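Local coordinates for protein GP23.1 (Bacillus phage spp1, PDB 2XF7) that is of uncertain function but is a putative chaperone of the phage, a small helical protein found as an assembly of six chains, at residues B[22-27]-B[36-41]. Sequence-based numbering, arbitrary orientation.
Sequences ELLRVA and EEADKI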
ATOM      1  N   GLU B  22     -18.428 -15.483   7.613  1.00 16.52           N
ATOM      2  CA  GLU B  22     -17.619 -16.306   8.572  1.00 16.59           C
ATOM      3  C   GLU B  22     -16.349 -15.527   9.022  1.00 17.51           C
ATOM      4  O   GLU B  22     -16.056 -15.395  10.206  1.00 18.80           O
ATOM      5  CB  GLU B  22     -17.247 -17.661   7.903  1.00 17.92           C
ATOM      6  CG  GLU B  22     -18.469 -18.460   7.443  1.00 30.36           C
ATOM      7  CD  GLU B  22     -18.383 -19.974   7.282  1.00 63.97           C
ATOM      8  OE1 GLU B  22     -18.555 -20.447   6.133  1.00 35.22           O
ATOM      9  OE2 GLU B  22     -18.248 -20.691   8.307  1.00 56.33           O
ATOM     10  N   LEU B  23     -15.648 -14.952   8.067  1.00 14.40           N
ATOM     11  CA  LEU B  23     -14.465 -14.204   8.371  0.58 13.47           C
ATOM     12  C   LEU B  23     -14.779 -12.858   9.046  1.00 13.69           C
ATOM     13  O   LEU B  23     -14.130 -12.429   9.927  1.00 12.35           O
ATOM     14  CB  LEU B  23     -13.688 -14.044   7.083  0.58 13.62           C
ATOM     15  CG  LEU B  23     -12.324 -13.423   7.063  0.58 17.34           C
ATOM     16  CD1 LEU B  23     -12.511 -12.118   7.321  0.58 22.71           C
ATOM     17  CD2 LEU B  23     -11.459 -13.993   8.085  0.58 15.88           C
ATOM     18  N   LEU B  24     -15.837 -12.187   8.572  1.00 11.74           N
ATOM     19  CA  LEU B  24     -16.225 -10.921   9.206  1.00 10.49           C
ATOM     20  C   LEU B  24     -16.584 -11.177  10.692  1.00 14.81           C
ATOM     21  O   LEU B  24     -16.207 -10.379  11.551  1.00 11.30           O
ATOM     22  CB  LEU B  24     -17.397 -10.196   8.482  1.00 11.15           C
ATOM     23  CG  LEU B  24     -17.102  -9.907   6.996  1.00 11.87           C
ATOM     24  CD1 LEU B  24     -18.284  -9.185   6.391  1.00 12.08           C
ATOM     25  CD2 LEU B  24     -15.731  -9.120   6.818  1.00 13.17           C
ATOM     26  N   ARG B  25     -17.260 -12.313  10.986  1.00 13.19           N
ATOM     27  CA  ARG B  25     -17.656 -12.685  12.352  1.00 12.88           C
ATOM     28  C   ARG B  25     -16.371 -12.800  13.237  1.00 14.90           C
ATOM     29  O   ARG B  25     -16.319 -12.284  14.346  1.00 14.48           O
ATOM     30  CB  ARG B  25     -18.386 -14.040  12.321  1.00 16.59           C
ATOM     31  CG  ARG B  25     -18.883 -14.455  13.676  1.00 25.71           C
ATOM     32  CD  ARG B  25     -19.863 -15.648  13.628  1.00 35.01           C
ATOM     33  NE  ARG B  25     -19.332 -16.864  12.982  1.00 50.69           N
ATOM     34  CZ  ARG B  25     -19.950 -18.056  12.950  1.00 65.37           C
ATOM     35  NH1 ARG B  25     -21.118 -18.231  13.570  1.00 39.09           N
ATOM     36  NH2 ARG B  25     -19.395 -19.085  12.313  1.00 43.06           N
ATOM     37  N   VAL B  26     -15.322 -13.453  12.687  1.00 13.01           N
ATOM     38  CA  VAL B  26     -14.080 -13.646  13.433  1.00 13.07           C
ATOM     39  C   VAL B  26     -13.457 -12.237  13.690  1.00 12.15           C
ATOM     40  O   VAL B  26     -13.009 -11.958  14.799  1.00 15.47           O
ATOM     41  CB  VAL B  26     -13.118 -14.557  12.611  1.00 16.33           C
ATOM     42  CG1 VAL B  26     -11.693 -14.535  13.208  1.00 15.81           C
ATOM     43  CG2 VAL B  26     -13.641 -16.007  12.521  1.00 16.36           C
ATOM     44  N   ALA B  27     -13.442 -11.377  12.677  1.00 12.76           N
ATOM     45  CA  ALA B  27     -12.846 -10.035  12.789  1.00 11.89           C
ATOM     46  C   ALA B  27     -13.601  -9.189  13.838  1.00 13.88           C
ATOM     47  O   ALA B  27     -12.974  -8.511  14.656  1.00 13.42           O
ATOM     48  CB  ALA B  27     -12.856  -9.326  11.440  1.00 12.22           C
ATOM     49  N   GLU B  36     -21.096  -2.866  13.237  1.00  9.95           N
ATOM     50  CA  GLU B  36     -21.639  -1.898  12.269  1.00 12.24           C
ATOM     51  C   GLU B  36     -20.783  -1.915  10.982  1.00 13.47           C
ATOM     52  O   GLU B  36     -21.342  -1.909   9.867  1.00 13.04           O
ATOM     53  CB  GLU B  36     -21.610  -0.489  12.855  1.00 13.11           C
ATOM     54  CG  GLU B  36     -22.055   0.472  11.738  1.00 16.33           C
ATOM     55  CD  GLU B  36     -22.467   1.801  12.286  1.00 31.43           C
ATOM     56  OE1 GLU B  36     -23.418   1.783  13.113  1.00 17.91           O
ATOM     57  OE2 GLU B  36     -21.835   2.831  11.914  1.00 21.56           O
ATOM     58  N   GLU B  37     -19.449  -1.971  11.143  1.00 10.19           N
ATOM     59  CA  GLU B  37     -18.584  -2.036   9.958  1.00 10.83           C
ATOM     60  C   GLU B  37     -18.838  -3.347   9.173  1.00 11.71           C
ATOM     61  O   GLU B  37     -18.894  -3.315   7.934  1.00 11.18           O
ATOM     62  CB  GLU B  37     -17.105  -1.959  10.366  1.00 11.67           C
ATOM     63  CG  GLU B  37     -16.747  -0.517  10.723  1.00 13.30           C
ATOM     64  CD  GLU B  37     -15.354  -0.411  11.327  1.00 24.25           C
ATOM     65  OE1 GLU B  37     -14.939  -1.370  12.020  1.00 14.17           O
ATOM     66  OE2 GLU B  37     -14.637   0.576  11.040  1.00 18.65           O
ATOM     67  N   ALA B  38     -18.954  -4.487   9.876  1.00 10.92           N
ATOM     68  CA  ALA B  38     -19.216  -5.732   9.155  1.00 10.80           C
ATOM     69  C   ALA B  38     -20.582  -5.624   8.411  1.00 11.89           C
ATOM     70  O   ALA B  38     -20.682  -6.051   7.257  1.00 12.29           O
ATOM     71  CB  ALA B  38     -19.295  -6.901  10.126  1.00 12.93           C
ATOM     72  N   ASP B  39     -21.600  -5.042   9.043  1.00 10.19           N
ATOM     73  CA  ASP B  39     -22.919  -4.871   8.397  1.00 10.53           C
ATOM     74  C   ASP B  39     -22.785  -3.947   7.149  1.00 13.62           C
ATOM     75  O   ASP B  39     -23.405  -4.243   6.091  1.00 13.25           O
ATOM     76  CB  ASP B  39     -23.875  -4.202   9.393  1.00 10.88           C
ATOM     77  CG  ASP B  39     -24.281  -5.095  10.563  1.00 20.59           C
ATOM     78  OD1 ASP B  39     -24.077  -6.339  10.471  1.00 22.82           O
ATOM     79  OD2 ASP B  39     -24.837  -4.556  11.546  1.00 30.24           O
ATOM     80  N   LYS B  40     -21.904  -2.901   7.229  1.00 10.51           N
ATOM     81  CA  LYS B  40     -21.669  -2.029   6.045  1.00 11.02           C
ATOM     82  C   LYS B  40     -21.029  -2.828   4.943  1.00 13.27           C
ATOM     83  O   LYS B  40     -21.405  -2.722   3.762  1.00 12.22           O
ATOM     84  CB  LYS B  40     -20.844  -0.768   6.372  1.00 12.73           C
ATOM     85  CG  LYS B  40     -21.565   0.193   7.321  1.00 17.58           C
ATOM     86  CD  LYS B  40     -20.858   1.505   7.528  1.00 30.43           C
ATOM     87  CE  LYS B  40     -21.831   2.437   8.259  1.00 26.51           C
ATOM     88  NZ  LYS B  40     -22.807   3.156   7.352  1.00 19.83           N
ATOM     89  N   ILE B  41     -19.995  -3.601   5.290  1.00  9.77           N
ATOM     90  CA  ILE B  41     -19.343  -4.409   4.255  1.00 10.19           C
ATOM     91  C   ILE B  41     -20.337  -5.386   3.596  1.00 11.79           C
ATOM     92  O   ILE B  41     -20.330  -5.489   2.370  1.00 12.24           O
ATOM     93  CB  ILE B  41     -18.173  -5.176   4.897  1.00 10.75           C
ATOM     94  CG1 ILE B  41     -17.060  -4.159   5.230  1.00 10.67           C
ATOM     95  CG2 ILE B  41     -17.684  -6.282   3.934  1.00 10.42           C
ATOM     96  CD1 ILE B  41     -15.934  -4.736   6.158  1.00 10.28           C
TER
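Leu24 and Ala38 mark the closest approach of two roughly antiparallel helical segments, with Leu24 CA 6.0 Å from Ala38 CA. Residues 22-27 lie on helix 21-30 and residues 36-41 on helix 35-42. A short connection joins the two helices, which form an alpha-alpha hairpin. The small side chain of Ala38 is consistent with so close an approach. The contact is small, burying 138 Å² over both sides, and its side-chain contacts are all apolar.

Leu24 is the single residue of 22-27 that reaches the other segment. It meets Ala38 and Ile41, which are three positions apart and so lie on the same face of their helix. The two beta carbons pack side by side where the helices come together, Leu24 CB standing 4.1 Å from Ala38 CB. Beyond this point the leucine runs on toward Ile41. Its CG is anti to the carbonyl carbon (chi1 -57°), and CD1 then extends away from CA (chi2 -179°). This extended branch makes the contact with Ile41.

The three residues are buried in the small core of the subunit. Leu33, in the connection between the helices, packs on Leu24, Ala27 and Ile41. Tyr7 and Trp14 of helix 7-15 pack on Ile41. Tyr44 of a second subunit covers Leu23, Val26 and Ala27, so helix 21-30 also takes part in the assembly. Near the start of the other helix, Glu37 OE1 is hydrogen-bonded to Ser4 OG and Thr34 N.

The side chains of Leu24 and Ile41 approach at a slant. Ile41 offers its short branch: CG2 is anti to its own backbone N and lies 3.9 Å from Leu24 CD1. That same leucine methyl, CD1, also rests 4.0 Å from Ala38 O, a packing contact with the helix backbone.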